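Local coordinates for nicotinate phosphoribosyltransferase (Vibrio cholerae, PDB 4HL7), which probably catalyses the ATP-dependent formation of nicotinate D-ribonucleotide from nicotinate and 5-phospho-alpha-D-ribose 1-diphosphate, a step of NAD biosynthesis, at residues A[193-198]-A[216-221]; A[6-11]-A[139-144]; A[161-166]-A[350-355]. All blocks are in the same frame, centred on the assembly; numbering follows the deposited sequence.

Contact 1 (A[193-198]-A[216-221])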
loop_
_atom_site.group_PDB
_atom_site.type_symbol
_atom_site.label_atom_id
_atom_site.label_comp_id
_atom_site.label_asym_id
_atom_site.label_seq_id
_atom_site.Cartn_x
_atom_site.Cartn_y
_atom_site.Cartn_z
ATOM N N GLN A 193 10.347 -1.258 -15.332
ATOM C CA GLN A 193 11.582 -0.601 -15.835
ATOM C C GLN A 193 11.695 0.817 -15.320
ATOM O O GLN A 193 12.796 1.240 -14.883
ATOM C CB GLN A 193 11.675 -0.643 -17.384
ATOM C CG GLN A 193 13.022 -0.172 -17.977
ATOM C CD GLN A 193 14.182 -0.968 -17.427
ATOM O OE1 GLN A 193 14.133 -2.169 -17.397
ATOM N NE2 GLN A 193 15.162 -0.286 -16.877
ATOM N N VAL A 194 10.582 1.572 -15.362
ATOM C CA VAL A 194 10.615 2.919 -14.833
ATOM C C VAL A 194 10.863 2.929 -13.342
ATOM O O VAL A 194 11.678 3.743 -12.858
ATOM C CB VAL A 194 9.338 3.739 -15.136
ATOM C CG1 VAL A 194 9.313 5.006 -14.275
ATOM C CG2 VAL A 194 9.276 4.063 -16.615
ATOM N N GLN A 195 10.218 2.033 -12.591
ATOM C CA GLN A 195 10.497 1.970 -11.147
ATOM C C GLN A 195 11.957 1.615 -10.924
ATOM O O GLN A 195 12.593 2.134 -9.990
ATOM C CB GLN A 195 9.643 0.918 -10.426
ATOM C CG GLN A 195 9.840 0.921 -8.884
ATOM C CD GLN A 195 8.951 -0.069 -8.173
ATOM O OE1 GLN A 195 8.431 -0.991 -8.793
ATOM N NE2 GLN A 195 8.754 0.124 -6.859
ATOM N N ARG A 196 12.439 0.642 -11.702
ATOM C CA ARG A 196 13.838 0.197 -11.564
ATOM C C ARG A 196 14.799 1.406 -11.705
ATOM O O ARG A 196 15.649 1.637 -10.836
ATOM C CB ARG A 196 14.173 -0.908 -12.561
ATOM C CG ARG A 196 15.585 -1.502 -12.370
ATOM C CD ARG A 196 16.568 -0.860 -13.345
ATOM N NE ARG A 196 17.941 -1.020 -12.875
ATOM C CZ ARG A 196 18.922 -0.143 -13.114
ATOM N NH1 ARG A 196 20.140 -0.374 -12.646
ATOM N NH2 ARG A 196 18.680 0.971 -13.806
ATOM N N ASP A 197 14.618 2.190 -12.759
ATOM C CA ASP A 197 15.491 3.345 -13.036
ATOM C C ASP A 197 15.336 4.438 -11.977
ATOM O O ASP A 197 16.295 5.147 -11.651
ATOM C CB ASP A 197 15.133 3.953 -14.368
ATOM C CG ASP A 197 15.598 3.110 -15.549
ATOM O OD1 ASP A 197 16.411 2.197 -15.348
ATOM O OD2 ASP A 197 15.074 3.324 -16.658
ATOM N N VAL A 198 14.100 4.637 -11.519
ATOM C CA VAL A 198 13.815 5.602 -10.481
ATOM C C VAL A 198 14.553 5.268 -9.198
ATOM O O VAL A 198 15.205 6.140 -8.603
ATOM C CB VAL A 198 12.282 5.763 -10.248
ATOM C CG1 VAL A 198 12.010 6.431 -8.895
ATOM C CG2 VAL A 198 11.691 6.528 -11.450
ATOM N N TYR A 216 10.540 -5.757 -2.237
ATOM C CA TYR A 216 11.594 -6.730 -1.852
ATOM C C TYR A 216 12.570 -6.947 -3.009
ATOM O O TYR A 216 13.831 -7.012 -2.822
ATOM C CB TYR A 216 10.962 -8.097 -1.454
ATOM C CG TYR A 216 10.747 -8.272 0.050
ATOM C CD1 TYR A 216 11.722 -7.867 0.954
ATOM C CD2 TYR A 216 9.575 -8.869 0.544
ATOM C CE1 TYR A 216 11.547 -8.040 2.346
ATOM C CE2 TYR A 216 9.373 -9.058 1.921
ATOM C CZ TYR A 216 10.388 -8.677 2.819
ATOM O OH TYR A 216 10.201 -8.831 4.211
ATOM N N HIS A 217 12.026 -7.129 -4.202
ATOM C CA HIS A 217 12.879 -7.391 -5.383
ATOM C C HIS A 217 13.912 -6.320 -5.630
ATOM O O HIS A 217 15.116 -6.614 -5.901
ATOM C CB HIS A 217 12.011 -7.573 -6.629
ATOM C CG HIS A 217 12.799 -7.917 -7.868
ATOM N ND1 HIS A 217 13.022 -9.176 -8.254
ATOM C CD2 HIS A 217 13.443 -7.105 -8.795
ATOM C CE1 HIS A 217 13.758 -9.186 -9.377
ATOM N NE2 HIS A 217 14.005 -7.927 -9.718
ATOM N N PHE A 218 13.485 -5.070 -5.533
ATOM C CA PHE A 218 14.385 -3.919 -5.767
ATOM C C PHE A 218 15.214 -3.613 -4.516
ATOM O O PHE A 218 16.316 -3.120 -4.656
ATOM C CB PHE A 218 13.574 -2.681 -6.249
ATOM C CG PHE A 218 13.075 -2.816 -7.672
ATOM C CD1 PHE A 218 13.952 -3.208 -8.699
ATOM C CD2 PHE A 218 11.715 -2.599 -7.987
ATOM C CE1 PHE A 218 13.494 -3.424 -10.010
ATOM C CE2 PHE A 218 11.268 -2.773 -9.284
ATOM C CZ PHE A 218 12.139 -3.193 -10.299
ATOM N N ALA A 219 14.720 -3.965 -3.321
ATOM C CA ALA A 219 15.566 -3.913 -2.096
ATOM C C ALA A 219 16.787 -4.830 -2.298
ATOM O O ALA A 219 17.922 -4.423 -2.076
ATOM C CB ALA A 219 14.786 -4.304 -0.843
ATOM N N ARG A 220 16.538 -6.035 -2.788
ATOM C CA ARG A 220 17.638 -6.915 -3.211
ATOM C C ARG A 220 18.548 -6.320 -4.246
ATOM O O ARG A 220 19.761 -6.310 -4.045
ATOM C CB ARG A 220 17.143 -8.297 -3.656
ATOM C CG ARG A 220 18.264 -9.273 -4.072
ATOM C CD ARG A 220 17.721 -10.683 -4.387
ATOM N NE ARG A 220 16.666 -10.648 -5.400
ATOM C CZ ARG A 220 15.858 -11.664 -5.705
ATOM N NH1 ARG A 220 16.003 -12.845 -5.090
ATOM N NH2 ARG A 220 14.912 -11.505 -6.640
ATOM N N GLU A 221 17.986 -5.889 -5.365
ATOM C CA GLU A 221 18.779 -5.472 -6.500
ATOM C C GLU A 221 19.719 -4.346 -6.119
ATOM O O GLU A 221 20.891 -4.264 -6.600
ATOM C CB GLU A 221 17.869 -5.023 -7.636
ATOM C CG GLU A 221 18.637 -4.333 -8.743
ATOM C CD GLU A 221 17.914 -4.327 -10.074
ATOM O OE1 GLU A 221 16.788 -4.845 -10.156
ATOM O OE2 GLU A 221 18.477 -3.797 -11.053
#

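Contact 2 (A[6-11]-A[139-144])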
loop_
_atom_site.group_PDB
_atom_site.type_symbol
_atom_site.label_atom_id
_atom_site.label_comp_id
_atom_site.label_asym_id
_atom_site.label_seq_id
_atom_site.Cartn_x
_atom_site.Cartn_y
_atom_site.Cartn_z
ATOM N N ARG A 6 13.744 0.767 -23.253
ATOM C CA ARG A 6 14.103 1.730 -22.207
ATOM C C ARG A 6 12.899 2.162 -21.347
ATOM O O ARG A 6 13.073 2.641 -20.259
ATOM C CB ARG A 6 14.831 2.942 -22.789
ATOM C CG ARG A 6 16.021 2.614 -23.699
ATOM C CD ARG A 6 17.034 3.754 -23.691
ATOM N NE ARG A 6 16.921 4.489 -22.427
ATOM C CZ ARG A 6 17.019 5.810 -22.310
ATOM N NH1 ARG A 6 17.250 6.551 -23.376
ATOM N NH2 ARG A 6 16.870 6.391 -21.126
ATOM N N LEU A 7 11.685 1.953 -21.847
ATOM C CA LEU A 7 10.482 2.240 -21.086
ATOM C C LEU A 7 9.928 0.964 -20.445
ATOM O O LEU A 7 9.345 1.021 -19.347
ATOM C CB LEU A 7 9.399 2.824 -21.992
ATOM C CG LEU A 7 9.041 4.313 -22.082
ATOM C CD1 LEU A 7 7.737 4.461 -22.852
ATOM C CD2 LEU A 7 8.927 4.983 -20.722
ATOM N N PHE A 8 10.064 -0.170 -21.144
ATOM C CA PHE A 8 9.436 -1.422 -20.705
ATOM C C PHE A 8 10.442 -2.563 -20.791
ATOM O O PHE A 8 11.036 -2.769 -21.861
ATOM C CB PHE A 8 8.261 -1.759 -21.595
ATOM C CG PHE A 8 7.217 -0.701 -21.653
ATOM C CD1 PHE A 8 6.998 0.002 -22.837
ATOM C CD2 PHE A 8 6.443 -0.403 -20.524
ATOM C CE1 PHE A 8 6.015 0.999 -22.913
ATOM C CE2 PHE A 8 5.448 0.575 -20.586
ATOM C CZ PHE A 8 5.254 1.293 -21.792
ATOM N N SER A 9 10.656 -3.292 -19.680
ATOM C CA SER A 9 11.458 -4.532 -19.766
ATOM C C SER A 9 10.617 -5.668 -20.372
ATOM O O SER A 9 9.363 -5.539 -20.492
ATOM C CB SER A 9 11.971 -4.946 -18.378
ATOM O OG SER A 9 10.907 -4.942 -17.398
ATOM N N PRO A 10 11.261 -6.825 -20.686
ATOM C CA PRO A 10 10.444 -7.874 -21.261
ATOM C C PRO A 10 9.368 -8.376 -20.320
ATOM O O PRO A 10 8.285 -8.742 -20.758
ATOM C CB PRO A 10 11.469 -8.990 -21.587
ATOM C CG PRO A 10 12.768 -8.295 -21.726
ATOM C CD PRO A 10 12.707 -7.155 -20.728
ATOM N N HIS A 11 9.650 -8.356 -19.024
ATOM C CA HIS A 11 8.708 -8.877 -18.029
ATOM C C HIS A 11 8.127 -7.725 -17.212
ATOM O O HIS A 11 8.852 -6.800 -16.829
ATOM C CB HIS A 11 9.420 -9.913 -17.147
ATOM C CG HIS A 11 10.790 -9.469 -16.653
ATOM N ND1 HIS A 11 11.435 -8.374 -17.149
ATOM C CD2 HIS A 11 11.640 -10.009 -15.670
ATOM C CE1 HIS A 11 12.622 -8.215 -16.516
ATOM N NE2 HIS A 11 12.750 -9.208 -15.607
ATOM N N VAL A 139 -2.015 -4.143 -14.217
ATOM C CA VAL A 139 -3.013 -3.269 -14.865
ATOM C C VAL A 139 -2.400 -1.916 -15.237
ATOM O O VAL A 139 -2.577 -1.452 -16.339
ATOM C CB VAL A 139 -4.282 -3.043 -14.014
ATOM C CG1 VAL A 139 -5.268 -2.093 -14.721
ATOM C CG2 VAL A 139 -4.997 -4.373 -13.750
ATOM N N SER A 140 -1.646 -1.326 -14.306
ATOM C CA SER A 140 -0.881 -0.106 -14.616
ATOM C C SER A 140 -0.006 -0.203 -15.830
ATOM O O SER A 140 -0.145 0.619 -16.767
ATOM C CB SER A 140 -0.070 0.390 -13.389
ATOM O OG SER A 140 0.422 1.700 -13.674
ATOM N N GLU A 141 0.874 -1.205 -15.856
ATOM C CA GLU A 141 1.834 -1.343 -16.944
ATOM C C GLU A 141 1.229 -1.750 -18.306
ATOM O O GLU A 141 1.755 -1.340 -19.359
ATOM C CB GLU A 141 2.999 -2.274 -16.569
ATOM C CG GLU A 141 4.015 -2.312 -17.709
ATOM C CD GLU A 141 5.373 -2.819 -17.334
ATOM O OE1 GLU A 141 6.141 -3.112 -18.281
ATOM O OE2 GLU A 141 5.672 -2.966 -16.133
ATOM N N VAL A 142 0.221 -2.635 -18.300
ATOM C CA VAL A 142 -0.476 -2.951 -19.535
ATOM C C VAL A 142 -1.054 -1.689 -20.160
ATOM O O VAL A 142 -0.885 -1.428 -21.377
ATOM C CB VAL A 142 -1.565 -4.011 -19.305
ATOM C CG1 VAL A 142 -2.503 -4.097 -20.503
ATOM C CG2 VAL A 142 -0.909 -5.364 -19.050
ATOM N N ARG A 143 -1.633 -0.845 -19.319
ATOM C CA ARG A 143 -2.183 0.422 -19.793
ATOM C C ARG A 143 -1.072 1.311 -20.382
ATOM O O ARG A 143 -1.254 1.922 -21.434
ATOM C CB ARG A 143 -2.917 1.125 -18.635
ATOM C CG ARG A 143 -3.660 2.388 -19.021
ATOM C CD ARG A 143 -2.877 3.634 -18.601
ATOM N NE ARG A 143 -3.731 4.834 -18.537
ATOM C CZ ARG A 143 -3.364 5.982 -17.973
ATOM N NH1 ARG A 143 -2.155 6.105 -17.427
ATOM N NH2 ARG A 143 -4.222 6.998 -17.925
ATOM N N SER A 144 0.065 1.390 -19.698
ATOM C CA SER A 144 1.211 2.096 -20.243
ATOM C C SER A 144 1.617 1.571 -21.606
ATOM O O SER A 144 1.740 2.359 -22.547
ATOM C CB SER A 144 2.420 2.062 -19.292
ATOM O OG SER A 144 2.052 2.625 -18.016
HETATM O O HOH W 1 8.784 -2.789 -17.529
#

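Contact 3 (A[161-166]-A[350-355]). With SO4 (sulfate ion), chain C.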
loop_
_atom_site.group_PDB
_atom_site.type_symbol
_atom_site.label_atom_id
_atom_site.label_comp_id
_atom_site.label_asym_id
_atom_site.label_seq_id
_atom_site.Cartn_x
_atom_site.Cartn_y
_atom_site.Cartn_z
ATOM N N LYS A 161 14.986 13.945 -12.143
ATOM C CA LYS A 161 16.233 14.706 -11.922
ATOM C C LYS A 161 15.953 16.179 -11.561
ATOM O O LYS A 161 16.564 16.727 -10.633
ATOM C CB LYS A 161 17.153 14.568 -13.132
ATOM C CG LYS A 161 17.859 13.203 -13.174
ATOM C CD LYS A 161 18.500 12.980 -14.535
ATOM C CE LYS A 161 19.072 11.566 -14.699
ATOM N NZ LYS A 161 19.941 11.629 -15.923
ATOM N N THR A 162 14.984 16.786 -12.252
ATOM C CA THR A 162 14.586 18.168 -11.999
ATOM C C THR A 162 13.999 18.307 -10.581
ATOM O O THR A 162 14.291 19.264 -9.888
ATOM C CB THR A 162 13.533 18.639 -12.998
ATOM O OG1 THR A 162 14.059 18.513 -14.329
ATOM C CG2 THR A 162 13.227 20.098 -12.766
ATOM N N LYS A 163 13.144 17.371 -10.172
ATOM C CA LYS A 163 12.591 17.403 -8.820
ATOM C C LYS A 163 13.707 17.232 -7.777
ATOM O O LYS A 163 13.713 17.895 -6.708
ATOM C CB LYS A 163 11.516 16.288 -8.614
ATOM C CG LYS A 163 10.327 16.487 -9.528
ATOM C CD LYS A 163 9.120 15.569 -9.313
ATOM C CE LYS A 163 9.395 14.122 -9.533
ATOM N NZ LYS A 163 8.011 13.423 -9.497
ATOM N N LEU A 164 14.623 16.312 -8.043
ATOM C CA LEU A 164 15.713 16.109 -7.086
ATOM C C LEU A 164 16.635 17.350 -6.925
ATOM O O LEU A 164 16.996 17.696 -5.792
ATOM C CB LEU A 164 16.533 14.872 -7.433
ATOM C CG LEU A 164 15.799 13.542 -7.234
ATOM C CD1 LEU A 164 16.680 12.459 -7.815
ATOM C CD2 LEU A 164 15.452 13.268 -5.759
ATOM N N ASP A 165 16.994 18.009 -8.030
ATOM C CA ASP A 165 17.660 19.325 -7.970
ATOM C C ASP A 165 16.918 20.298 -7.060
ATOM O O ASP A 165 17.531 20.912 -6.198
ATOM C CB ASP A 165 17.754 19.976 -9.342
ATOM C CG ASP A 165 18.689 19.277 -10.262
ATOM O OD1 ASP A 165 18.671 19.660 -11.440
ATOM O OD2 ASP A 165 19.432 18.340 -9.833
ATOM N N GLN A 166 15.602 20.448 -7.251
ATOM C CA GLN A 166 14.837 21.434 -6.473
ATOM C C GLN A 166 14.667 21.063 -5.028
ATOM O O GLN A 166 14.652 21.926 -4.124
ATOM C CB GLN A 166 13.482 21.750 -7.134
ATOM C CG GLN A 166 13.730 22.438 -8.455
ATOM C CD GLN A 166 12.501 22.661 -9.318
ATOM O OE1 GLN A 166 11.786 23.652 -9.161
ATOM N NE2 GLN A 166 12.299 21.786 -10.274
ATOM N N GLY A 350 4.617 7.147 -3.495
ATOM C CA GLY A 350 4.320 6.149 -4.530
ATOM C C GLY A 350 4.334 6.820 -5.891
ATOM O O GLY A 350 5.383 7.040 -6.469
ATOM N N THR A 351 3.144 7.197 -6.346
ATOM C CA THR A 351 2.884 7.754 -7.649
ATOM C C THR A 351 3.845 8.876 -8.044
ATOM O O THR A 351 4.333 8.892 -9.156
ATOM C CB THR A 351 1.404 8.280 -7.655
ATOM O OG1 THR A 351 0.536 7.180 -7.274
ATOM C CG2 THR A 351 1.009 8.708 -8.966
ATOM N N PHE A 352 4.100 9.802 -7.119
ATOM C CA PHE A 352 4.936 10.976 -7.417
ATOM C C PHE A 352 6.317 10.534 -7.827
ATOM O O PHE A 352 6.980 11.216 -8.617
ATOM C CB PHE A 352 4.996 11.869 -6.195
ATOM C CG PHE A 352 5.963 13.015 -6.300
ATOM C CD1 PHE A 352 7.233 12.909 -5.768
ATOM C CD2 PHE A 352 5.573 14.243 -6.881
ATOM C CE1 PHE A 352 8.117 13.979 -5.805
ATOM C CE2 PHE A 352 6.466 15.317 -6.919
ATOM C CZ PHE A 352 7.735 15.176 -6.358
ATOM N N LEU A 353 6.759 9.380 -7.333
ATOM C CA LEU A 353 8.069 8.832 -7.735
ATOM C C LEU A 353 8.034 8.012 -9.035
ATOM O O LEU A 353 8.850 8.276 -9.935
ATOM C CB LEU A 353 8.751 7.988 -6.611
ATOM C CG LEU A 353 9.199 8.768 -5.353
ATOM C CD1 LEU A 353 9.729 7.803 -4.294
ATOM C CD2 LEU A 353 10.248 9.833 -5.731
ATOM N N THR A 354 7.143 6.997 -9.088
ATOM C CA THR A 354 7.195 5.951 -10.145
ATOM C C THR A 354 6.191 6.100 -11.261
ATOM O O THR A 354 6.143 5.262 -12.204
ATOM C CB THR A 354 7.032 4.541 -9.520
ATOM O OG1 THR A 354 5.744 4.432 -8.916
ATOM C CG2 THR A 354 8.139 4.245 -8.509
ATOM N N ASN A 355 5.390 7.167 -11.224
ATOM C CA ASN A 355 4.426 7.377 -12.300
ATOM C C ASN A 355 4.082 8.848 -12.479
ATOM O O ASN A 355 2.922 9.250 -12.369
ATOM C CB ASN A 355 3.154 6.572 -11.990
ATOM C CG ASN A 355 2.375 6.224 -13.256
ATOM O OD1 ASN A 355 2.570 6.818 -14.304
ATOM N ND2 ASN A 355 1.488 5.272 -13.149
HETATM S S SO4 C . 0.933 7.603 -3.309
HETATM O O1 SO4 C . 2.195 8.376 -2.999
HETATM O O2 SO4 C . 1.115 6.448 -4.272
HETATM O O3 SO4 C . 0.298 7.240 -2.026
HETATM O O4 SO4 C . -0.026 8.406 -4.121
HETATM O O HOH W 2 9.444 11.167 -10.704
#

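Contact 1 (A[193-198]-A[216-221])
Phe218 of the helix 216-221 turns its ring toward Gln195 and Arg196 of the helix 193-198, one of which meets the edge and the other a face. Arg196 CA lies over one face, a CH-pi contact 4.3 Å from the Phe218 ring centroid, and Arg196 CB sits toward the rim, 3.6 Å from Phe218 CE1. Gln195 OE1 lies at the ring edge, 3.4 Å from Phe218 CE2, with the amide plane turned 64° to the ring. That oxygen is also gripped by Arg189. Both helices belong to the barrel-like domain built on a parallel sheet: the chain runs from strand 181-183 through helix 192-205 to the neighbouring strand 210-213, a beta-alpha-beta crossover, then enters helix 216-222. The helix axes stay 11.1 Å apart, inclined at 41°, a separation bridged by the ring. On the more exposed flank, Arg196, Asp197 and Glu221 form a salt-bridge network. A bend at chi2 (-98°) turns the guanidinium so that its NE edge faces Glu221. Arg196 NE gives Glu221 OE2 a nearly straight but weak hydrogen bond of 3.4 Å within this salt bridge, whereas Arg196 NH2 holds Asp197 OD1 at 3.0 Å, in the guanidinium plane.

Contact 2 (A[6-11]-A[139-144])
Phe8 and Ser144 make the apolar part of this buried contact. The ring of Phe8 presents its edge to the helix, with Ser144 CB close to the ring plane and 3.6 Å from Phe8 CE2; Phe8 CZ lies 3.7 Å from Ser144 C. A chi1 of -57° swings the ring away from its own carbonyl and toward the helix. The hydroxyl of Ser144 has a different task, being hydrogen-bonded to the carbonyl of Phe190. The extended chain of Glu141 runs counter to the Phe8 side chain and brings Glu141 OE1 to 3.5 Å from Phe8 CD2, oblique to the ring, with the carboxylate and ring planes 28° apart.

In fold terms, an irregular N-terminal segment is laid along helix 131-147, and residues Phe190 to Ser192, leading into helix 192-205, join the two. Glu141 makes the connection: its OE2 accepts a hydrogen bond from the backbone N of Ser192, at the start of that helix, while OE1 forms a salt bridge with Arg145. The buried carboxylate is thus met by a cation and a helix N terminus, which would be expected to stabilise its negative charge.

A water molecule adds a polar link between the segments. It accepts a hydrogen bond of 2.9 Å from Ser9 N and donates one of 2.8 Å to Glu141 OE1, joining loop backbone and helix side chain. Within the loop, Ser9 OG donates to His11 O over 2.8 Å, tilted 21° from that carbonyl's plane.

Contact 3 (A[161-166]-A[350-355])
A short helix that follows strand 344-349 of the barrel-like domain binds an anion at its N terminus, and within its first turn it receives a lysine from helix 155-174. The anion is a sulfate, probably from the crystallisation liquor; its place is consistent with a phosphate site, as helix N termini commonly provide. Gly350, at the N-cap, gives its backbone N to SO4 O1 at 2.8 Å, and SO4 O2 is held by both the N and the OG1 of Thr351. Lys163 meets the next residue, Phe352, from the opposite direction. Its ammonium sits above the middle of the ring, Lys163 NZ being 3.4 Å from the Phe352 ring centroid and almost on the normal, a well-centred cation-pi contact. Lys163 CD packs nearer the rim, 3.3 Å from Phe352 CZ. Because chi1 of Phe352 (172°) places the ring beside its own carbonyl, the same ammonium can serve both groups. Asp356 supplies a salt bridge to this nitrogen, and a water accepts from Lys163 NZ at 2.9 Å. Phe329 meets the Phe352 ring edge-to-face. Lys163 NZ donates to Phe352 O over 2.6 Å, at a C=O...N angle of 154° and tilted 19° from the carbonyl plane.

The three contacts lie close together, with centres about 14 Å apart for contacts 1 and 2, about 15 Å for contacts 1 and 3 and about 19 Å for contacts 2 and 3. Helix 192-205 joins them: Gln193 packs on the backbone of residues 6-9 from contact 2, while Val194, Gln195 and Val198 rest on Leu353 and Thr354 from contact 3. Along the chain, contact 2 closes before the others open, and contact 1 is nested inside the long loop closed by contact 3. Helices 131-147 and 155-174 follow each other, so contacts 2 and 3 use successive helices. The N-terminal loop, helix 131-147 and the helices beside the parallel sheet thus meet around helix 192-205; the sulfate belongs to contact 3 alone.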